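Local coordinates for hypothetical protein (Thermococcus kodakarensis, PDB 2PBZ) that binds ATP and probably acts as a metal-dependent ligase, forming a carbon-nitrogen bond in the purine (IMP) biosynthesis pathway, at residues 29-34 against 48-53; 184-189 against 277-282. One frame throughout, in Å; residues are numbered along the deposited sequence.

Overall arrangement
The two contacts have no structural element in common: their centres lie 32 Å apart and their nearest atoms about 20 Å. Interaction 1 sits in the Rossmann-like N-terminal part and is only partly buried, pairing the middle strand of a small parallel sheet with an outer one. Backbone hydrogen bonds carry it, with apolar side chains on both sheet faces and a more exposed end past the strands. Interaction 2 belongs to the ATP-grasp part and is buried. There a loop leading into a short helix packs on a long antiparallel strand without any direct hydrogen bond between 184-189 and 277-282, relying on rings laid against backbone and on one bridging water.

Interaction 1. Residues 29-34 against 48-53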
ATOM      1  N   LEU A  29     -15.991  15.515 -18.428  1.00 38.56           N
ATOM      2  CA  LEU A  29     -15.667  14.131 -18.710  1.00 37.96           C
ATOM      3  C   LEU A  29     -16.470  13.564 -19.866  1.00 38.31           C
ATOM      4  O   LEU A  29     -17.680  13.721 -19.906  1.00 39.17           O
ATOM      5  CB  LEU A  29     -15.922  13.282 -17.462  1.00 38.31           C
ATOM      6  CG  LEU A  29     -15.580  11.797 -17.557  1.00 37.42           C
ATOM      7  CD1 LEU A  29     -14.074  11.647 -17.617  1.00 38.54           C
ATOM      8  CD2 LEU A  29     -16.146  11.045 -16.374  1.00 37.08           C
ATOM      9  N   TYR A  30     -15.787  12.915 -20.804  1.00 39.01           N
ATOM     10  CA  TYR A  30     -16.440  12.275 -21.940  1.00 39.73           C
ATOM     11  C   TYR A  30     -16.566  10.814 -21.532  1.00 40.82           C
ATOM     12  O   TYR A  30     -15.561  10.155 -21.294  1.00 40.54           O
ATOM     13  CB  TYR A  30     -15.570  12.351 -23.188  1.00 39.67           C
ATOM     14  CG  TYR A  30     -15.493  13.696 -23.853  1.00 37.50           C
ATOM     15  CD1 TYR A  30     -14.990  14.799 -23.181  1.00 36.74           C
ATOM     16  CD2 TYR A  30     -15.889  13.852 -25.174  1.00 37.58           C
ATOM     17  CE1 TYR A  30     -14.875  16.037 -23.814  1.00 39.34           C
ATOM     18  CE2 TYR A  30     -15.780  15.084 -25.822  1.00 39.50           C
ATOM     19  CZ  TYR A  30     -15.267  16.171 -25.138  1.00 39.80           C
ATOM     20  OH  TYR A  30     -15.102  17.369 -25.784  1.00 41.56           O
ATOM     21  N   VAL A  31     -17.793  10.306 -21.456  1.00 41.48           N
ATOM     22  CA  VAL A  31     -18.027   8.934 -21.025  1.00 41.24           C
ATOM     23  C   VAL A  31     -19.086   8.254 -21.886  1.00 41.51           C
ATOM     24  O   VAL A  31     -19.924   8.915 -22.493  1.00 42.15           O
ATOM     25  CB  VAL A  31     -18.492   8.920 -19.544  1.00 40.66           C
ATOM     26  CG1 VAL A  31     -19.876   9.542 -19.439  1.00 41.85           C
ATOM     27  CG2 VAL A  31     -18.508   7.507 -18.993  1.00 41.30           C
ATOM     28  N   SER A  32     -19.056   6.924 -21.931  1.00 42.65           N
ATOM     29  CA  SER A  32     -20.032   6.180 -22.711  1.00 43.64           C
ATOM     30  C   SER A  32     -21.285   5.912 -21.883  1.00 45.24           C
ATOM     31  O   SER A  32     -21.276   6.022 -20.654  1.00 44.22           O
ATOM     32  CB  SER A  32     -19.443   4.857 -23.198  1.00 42.64           C
ATOM     33  OG  SER A  32     -19.127   4.001 -22.123  1.00 44.04           O
ATOM     34  N   PRO A  33     -22.388   5.559 -22.552  1.00 46.70           N
ATOM     35  CA  PRO A  33     -23.623   5.292 -21.816  1.00 46.75           C
ATOM     36  C   PRO A  33     -23.496   4.188 -20.766  1.00 47.02           C
ATOM     37  O   PRO A  33     -24.011   4.323 -19.660  1.00 47.51           O
ATOM     38  CB  PRO A  33     -24.621   4.966 -22.922  1.00 46.59           C
ATOM     39  CG  PRO A  33     -23.746   4.393 -24.003  1.00 49.00           C
ATOM     40  CD  PRO A  33     -22.569   5.328 -23.992  1.00 47.31           C
ATOM     41  N   LYS A  34     -22.785   3.116 -21.099  1.00 47.48           N
ATOM     42  CA  LYS A  34     -22.620   2.008 -20.162  1.00 46.56           C
ATOM     43  C   LYS A  34     -21.848   2.373 -18.895  1.00 46.49           C
ATOM     44  O   LYS A  34     -22.178   1.896 -17.809  1.00 46.83           O
ATOM     45  CB  LYS A  34     -21.929   0.822 -20.842  1.00 47.22           C
ATOM     46  CG  LYS A  34     -21.915  -0.427 -19.980  1.00 49.52           C
ATOM     47  CD  LYS A  34     -21.162  -1.578 -20.649  1.00 54.07           C
ATOM     48  CE  LYS A  34     -21.129  -2.815 -19.740  1.00 56.56           C
ATOM     49  NZ  LYS A  34     -20.661  -4.060 -20.437  1.00 57.97           N
ATOM     50  N   LEU A  48     -20.621  16.584 -18.091  1.00 48.92           N
ATOM     51  CA  LEU A  48     -20.501  15.184 -18.473  1.00 47.14           C
ATOM     52  C   LEU A  48     -21.026  14.934 -19.879  1.00 45.74           C
ATOM     53  O   LEU A  48     -22.230  14.903 -20.110  1.00 46.99           O
ATOM     54  CB  LEU A  48     -21.255  14.295 -17.480  1.00 47.59           C
ATOM     55  CG  LEU A  48     -21.098  12.785 -17.648  1.00 48.23           C
ATOM     56  CD1 LEU A  48     -19.648  12.361 -17.365  1.00 49.24           C
ATOM     57  CD2 LEU A  48     -22.054  12.088 -16.694  1.00 49.11           C
ATOM     58  N   VAL A  49     -20.105  14.737 -20.813  1.00 44.01           N
ATOM     59  CA  VAL A  49     -20.432  14.503 -22.211  1.00 41.68           C
ATOM     60  C   VAL A  49     -20.545  13.022 -22.539  1.00 41.84           C
ATOM     61  O   VAL A  49     -19.542  12.354 -22.751  1.00 43.02           O
ATOM     62  CB  VAL A  49     -19.347  15.121 -23.121  1.00 39.45           C
ATOM     63  CG1 VAL A  49     -19.769  15.034 -24.567  1.00 37.29           C
ATOM     64  CG2 VAL A  49     -19.086  16.552 -22.712  1.00 38.83           C
ATOM     65  N   VAL A  50     -21.767  12.511 -22.596  1.00 42.77           N
ATOM     66  CA  VAL A  50     -21.977  11.100 -22.915  1.00 42.90           C
ATOM     67  C   VAL A  50     -21.860  10.884 -24.413  1.00 43.31           C
ATOM     68  O   VAL A  50     -22.323  11.718 -25.183  1.00 43.89           O
ATOM     69  CB  VAL A  50     -23.366  10.629 -22.488  1.00 41.49           C
ATOM     70  CG1 VAL A  50     -23.476   9.132 -22.661  1.00 41.47           C
ATOM     71  CG2 VAL A  50     -23.629  11.041 -21.056  1.00 40.99           C
ATOM     72  N   ALA A  51     -21.258   9.768 -24.820  1.00 44.10           N
ATOM     73  CA  ALA A  51     -21.090   9.464 -26.235  1.00 46.44           C
ATOM     74  C   ALA A  51     -20.752   8.000 -26.517  1.00 48.62           C
ATOM     75  O   ALA A  51     -20.081   7.349 -25.728  1.00 49.65           O
ATOM     76  CB  ALA A  51     -20.014  10.360 -26.827  1.00 45.17           C
ATOM     77  N   GLU A  52     -21.220   7.491 -27.652  1.00 51.01           N
ATOM     78  CA  GLU A  52     -20.936   6.116 -28.043  1.00 54.80           C
ATOM     79  C   GLU A  52     -19.426   5.987 -28.295  1.00 56.12           C
ATOM     80  O   GLU A  52     -18.784   5.048 -27.826  1.00 56.45           O
ATOM     81  CB  GLU A  52     -21.691   5.752 -29.329  1.00 56.83           C
ATOM     82  CG  GLU A  52     -23.209   5.980 -29.307  1.00 60.82           C
ATOM     83  CD  GLU A  52     -23.948   5.142 -28.246  1.00 63.49           C
ATOM     84  OE1 GLU A  52     -23.467   4.024 -27.899  1.00 65.38           O
ATOM     85  OE2 GLU A  52     -25.020   5.599 -27.768  1.00 63.08           O
ATOM     86  N   GLU A  53     -18.884   6.946 -29.045  1.00 57.33           N
ATOM     87  CA  GLU A  53     -17.467   6.999 -29.399  1.00 58.73           C
ATOM     88  C   GLU A  53     -16.858   8.251 -28.769  1.00 57.75           C
ATOM     89  O   GLU A  53     -17.558   9.244 -28.577  1.00 56.88           O
ATOM     90  CB  GLU A  53     -17.304   7.079 -30.929  1.00 61.97           C
ATOM     91  CG  GLU A  53     -17.748   5.844 -31.702  1.00 67.39           C
ATOM     92  CD  GLU A  53     -16.812   4.648 -31.497  1.00 71.55           C
ATOM     93  OE1 GLU A  53     -15.587   4.783 -31.785  1.00 73.05           O
ATOM     94  OE2 GLU A  53     -17.307   3.571 -31.053  1.00 72.31           O
TER
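Leu-29, Val-31 and Val-49 exchange the backbone bonds that hold these two strands together. Val-49 N donates to Leu-29 O at 2.8 Å, and the Val-49 carbonyl answers by taking Val-31 N at 3.0 Å. The third bond, from Ala-51 N to Val-31 O (2.8 Å), carries the parallel pairing just past the end of the second strand. Weaker CA-H...O contacts support it: Tyr-30 CA points its hydrogen at Val-49 O, 3.2 Å away, and Val-50 CA likewise approaches Val-31 O, so each of these oxygens is gripped by an N-H and a C-H together.

Segments 29-31 and 48-50 run at 24° to one another; their strands, 27-31 and 47-50, form a beta-alpha-beta unit with helix 36-40, in a Rossmann-like parallel sheet. Strand 27-31 is its middle member, with Tyr-30 also bonded through its backbone to Thr-7 and Ala-9.

Apolar packing differs on the two faces. On the one that helix 36-40 covers, Leu-48 CD1 touches both Leu-29 CB (3.8 Å) and Val-31. There Val-31 CG1 takes the position between backbone N and carbonyl carbon (chi1 68°), which swings it to within 3.5 Å of Leu-48 CD1. Tyr-39 of the helix touches Leu-29, while Arg-36 touches Val-31 and Val-50.

On the opposite face, that of Tyr-30 and Val-49, the two side chains lie side by side in a CH-pi contact. Val-49 CB stands over the ring centre, 4.2 Å from the Tyr-30 centroid and 11° off its normal, and Val-49 CG1 reaches the ring's CD2 and CE2. The phenol OH is hydrogen-bonded to Asn-59 ND2.

Beyond the strands, Pro-33 CG meets Glu-52 OE1 at 3.9 Å, the bent glutamate chain crossing the proline ring at about a right angle.

Interaction 2. Residues 184-189 against 277-282; sequences LELLGV and HWYSEL
His-277 and Tyr-279 both turn CG anti to their carbonyl carbons (chi1 -50° and -77°), which sets the two rings against the backbone of Leu-187 to Val-189. This strand belongs to the antiparallel sheet of the ATP-grasp part of the protein, and the residues packed on it lead into helix 280-283.

Gly-188 makes the close approach possible. Its CA sits over one face of the imidazole, displaced toward the rim, 4.1 Å from the His-277 ring centroid in a CH-pi contact. A CB there would collide with His-277 CG, and at these backbone angles it would also press on the carbonyl O of Leu-187.

The imidazole is held at both nitrogens. A water accepts from Val-189 N at 2.8 Å and bonds to His-277 ND1 at 2.9 Å, while NE2 pairs with Gly-272 O, which fixes the ring's rotation. With an alanine in place of His-277, this water and Gly-272 O would probably lose a mate and Gly-188 the ring across its CA.

Tyr-279 meets the same backbone obliquely: its CD2 comes 3.5 Å from Gly-188 N, and its CE2 touches Val-189 CG2 at 4.2 Å, the two side chains crossing at a slant. Leu-224 of helix 224-241 also packs on this tyrosine, and Trp-278, whose CB leaves the backbone away from the strand, packs on Leu-18 of a neighbouring subunit. The Val-189 side chain is about 6 Å from that of Tyr-172, an ATP-binding residue. Leu-187 presses its CD2 branch against the backbone of 277-282, 3.4 Å from Ser-280 CA.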
ATOM      1  N   LEU A 184      12.934  18.044 -12.784  1.00 45.26           N
ATOM      2  CA  LEU A 184      12.433  16.689 -12.916  1.00 44.15           C
ATOM      3  C   LEU A 184      12.025  16.216 -11.530  1.00 43.92           C
ATOM      4  O   LEU A 184      12.831  16.250 -10.602  1.00 43.49           O
ATOM      5  CB  LEU A 184      13.518  15.762 -13.457  1.00 43.75           C
ATOM      6  CG  LEU A 184      13.166  14.271 -13.409  1.00 42.39           C
ATOM      7  CD1 LEU A 184      11.939  14.049 -14.269  1.00 41.98           C
ATOM      8  CD2 LEU A 184      14.336  13.423 -13.879  1.00 41.25           C
ATOM      9  N   GLU A 185      10.776  15.774 -11.398  1.00 43.00           N
ATOM     10  CA  GLU A 185      10.261  15.294 -10.118  1.00 42.70           C
ATOM     11  C   GLU A 185       9.996  13.788 -10.139  1.00 40.48           C
ATOM     12  O   GLU A 185       9.285  13.297 -11.007  1.00 40.34           O
ATOM     13  CB  GLU A 185       8.967  16.044  -9.766  1.00 45.24           C
ATOM     14  CG  GLU A 185       9.151  17.469  -9.259  1.00 46.46           C
ATOM     15  CD  GLU A 185       7.870  18.287  -9.339  1.00 46.82           C
ATOM     16  OE1 GLU A 185       6.792  17.684  -9.263  1.00 49.51           O
ATOM     17  OE2 GLU A 185       7.928  19.527  -9.465  1.00 46.08           O
ATOM     18  N   LEU A 186      10.594  13.073  -9.188  1.00 39.43           N
ATOM     19  CA  LEU A 186      10.418  11.623  -9.033  1.00 39.49           C
ATOM     20  C   LEU A 186       9.289  11.570  -8.003  1.00 38.47           C
ATOM     21  O   LEU A 186       9.513  11.787  -6.814  1.00 37.04           O
ATOM     22  CB  LEU A 186      11.713  10.998  -8.485  1.00 38.96           C
ATOM     23  CG  LEU A 186      11.949   9.502  -8.202  1.00 39.10           C
ATOM     24  CD1 LEU A 186      10.734   8.691  -8.552  1.00 40.41           C
ATOM     25  CD2 LEU A 186      13.172   9.024  -8.976  1.00 37.26           C
ATOM     26  N   LEU A 187       8.076  11.289  -8.470  1.00 37.92           N
ATOM     27  CA  LEU A 187       6.910  11.300  -7.604  1.00 38.33           C
ATOM     28  C   LEU A 187       6.312  10.004  -7.087  1.00 38.77           C
ATOM     29  O   LEU A 187       5.346  10.025  -6.351  1.00 40.01           O
ATOM     30  CB  LEU A 187       5.814  12.137  -8.274  1.00 38.63           C
ATOM     31  CG  LEU A 187       6.268  13.585  -8.498  1.00 39.93           C
ATOM     32  CD1 LEU A 187       5.231  14.335  -9.268  1.00 40.67           C
ATOM     33  CD2 LEU A 187       6.514  14.268  -7.169  1.00 40.13           C
ATOM     34  N   GLY A 188       6.873   8.872  -7.451  1.00 40.13           N
ATOM     35  CA  GLY A 188       6.324   7.641  -6.934  1.00 40.31           C
ATOM     36  C   GLY A 188       6.854   6.401  -7.599  1.00 41.38           C
ATOM     37  O   GLY A 188       7.480   6.454  -8.656  1.00 42.99           O
ATOM     38  N   VAL A 189       6.618   5.276  -6.945  1.00 40.68           N
ATOM     39  CA  VAL A 189       7.019   3.992  -7.479  1.00 40.82           C
ATOM     40  C   VAL A 189       5.844   3.059  -7.245  1.00 40.97           C
ATOM     41  O   VAL A 189       5.386   2.852  -6.128  1.00 38.36           O
ATOM     42  CB  VAL A 189       8.270   3.405  -6.799  1.00 40.40           C
ATOM     43  CG1 VAL A 189       8.646   2.107  -7.496  1.00 38.03           C
ATOM     44  CG2 VAL A 189       9.421   4.401  -6.853  1.00 40.25           C
ATOM     45  N   HIS A 277       0.894   7.644  -3.470  1.00 46.47           N
ATOM     46  CA  HIS A 277       2.322   7.921  -3.324  1.00 47.11           C
ATOM     47  C   HIS A 277       2.523   9.216  -2.549  1.00 48.88           C
ATOM     48  O   HIS A 277       1.657  10.088  -2.580  1.00 50.34           O
ATOM     49  CB  HIS A 277       2.995   8.110  -4.691  1.00 44.47           C
ATOM     50  CG  HIS A 277       2.700   7.026  -5.679  1.00 43.60           C
ATOM     51  ND1 HIS A 277       3.111   5.720  -5.508  1.00 42.79           N
ATOM     52  CD2 HIS A 277       2.023   7.056  -6.852  1.00 44.37           C
ATOM     53  CE1 HIS A 277       2.701   4.994  -6.531  1.00 44.35           C
ATOM     54  NE2 HIS A 277       2.037   5.780  -7.361  1.00 44.55           N
ATOM     55  N   TRP A 278       3.644   9.331  -1.830  1.00 50.55           N
ATOM     56  CA  TRP A 278       3.959  10.583  -1.146  1.00 52.63           C
ATOM     57  C   TRP A 278       5.081  11.155  -2.031  1.00 53.10           C
ATOM     58  O   TRP A 278       4.807  11.453  -3.194  1.00 56.52           O
ATOM     59  CB  TRP A 278       4.370  10.372   0.333  1.00 53.22           C
ATOM     60  CG  TRP A 278       5.489   9.420   0.610  1.00 54.54           C
ATOM     61  CD1 TRP A 278       5.446   8.063   0.534  1.00 55.27           C
ATOM     62  CD2 TRP A 278       6.823   9.757   1.020  1.00 55.11           C
ATOM     63  NE1 TRP A 278       6.664   7.528   0.874  1.00 55.33           N
ATOM     64  CE2 TRP A 278       7.531   8.544   1.176  1.00 55.81           C
ATOM     65  CE3 TRP A 278       7.491  10.966   1.267  1.00 55.10           C
ATOM     66  CZ2 TRP A 278       8.879   8.503   1.570  1.00 55.72           C
ATOM     67  CZ3 TRP A 278       8.835  10.925   1.659  1.00 54.43           C
ATOM     68  CH2 TRP A 278       9.510   9.701   1.805  1.00 54.89           C
ATOM     69  N   TYR A 279       6.316  11.298  -1.566  1.00 51.35           N
ATOM     70  CA  TYR A 279       7.363  11.824  -2.471  1.00 50.94           C
ATOM     71  C   TYR A 279       7.122  13.267  -2.929  1.00 49.76           C
ATOM     72  O   TYR A 279       7.977  14.120  -2.741  1.00 50.17           O
ATOM     73  CB  TYR A 279       7.509  10.937  -3.714  1.00 49.75           C
ATOM     74  CG  TYR A 279       8.271   9.663  -3.473  1.00 50.49           C
ATOM     75  CD1 TYR A 279       8.447   9.161  -2.186  1.00 50.99           C
ATOM     76  CD2 TYR A 279       8.769   8.924  -4.536  1.00 49.83           C
ATOM     77  CE1 TYR A 279       9.095   7.952  -1.966  1.00 50.83           C
ATOM     78  CE2 TYR A 279       9.416   7.715  -4.324  1.00 50.34           C
ATOM     79  CZ  TYR A 279       9.576   7.230  -3.040  1.00 50.65           C
ATOM     80  OH  TYR A 279      10.184   6.020  -2.833  1.00 51.20           O
ATOM     81  N   SER A 280       5.979  13.538  -3.553  1.00 47.82           N
ATOM     82  CA  SER A 280       5.666  14.886  -3.978  1.00 47.30           C
ATOM     83  C   SER A 280       5.847  15.846  -2.794  1.00 48.78           C
ATOM     84  O   SER A 280       6.080  17.050  -2.967  1.00 49.36           O
ATOM     85  CB  SER A 280       4.238  14.935  -4.483  1.00 46.14           C
ATOM     86  OG  SER A 280       3.424  14.083  -3.706  1.00 46.00           O
ATOM     87  N   GLU A 281       5.727  15.298  -1.587  1.00 48.94           N
ATOM     88  CA  GLU A 281       5.890  16.068  -0.355  1.00 48.20           C
ATOM     89  C   GLU A 281       7.332  16.562  -0.227  1.00 48.31           C
ATOM     90  O   GLU A 281       7.640  17.409   0.604  1.00 49.54           O
ATOM     91  CB  GLU A 281       5.520  15.199   0.851  1.00 47.30           C
ATOM     92  CG  GLU A 281       4.059  14.812   0.863  1.00 49.17           C
ATOM     93  CD  GLU A 281       3.691  13.817   1.951  1.00 49.37           C
ATOM     94  OE1 GLU A 281       2.537  13.357   1.941  1.00 49.42           O
ATOM     95  OE2 GLU A 281       4.534  13.494   2.815  1.00 48.74           O
ATOM     96  N   LEU A 282       8.215  16.019  -1.052  1.00 47.29           N
ATOM     97  CA  LEU A 282       9.609  16.419  -1.038  1.00 46.65           C
ATOM     98  C   LEU A 282       9.759  17.734  -1.803  1.00 47.86           C
ATOM     99  O   LEU A 282      10.646  18.538  -1.509  1.00 48.31           O
ATOM    100  CB  LEU A 282      10.467  15.325  -1.679  1.00 45.41           C
ATOM    101  CG  LEU A 282      10.369  13.942  -1.023  1.00 43.40           C
ATOM    102  CD1 LEU A 282      10.962  12.883  -1.932  1.00 41.98           C
ATOM    103  CD2 LEU A 282      11.056  13.970   0.317  1.00 42.22           C
TER
HETATM  104  O   HOH W   1       5.692   5.368  -4.312  1.00 40.85           O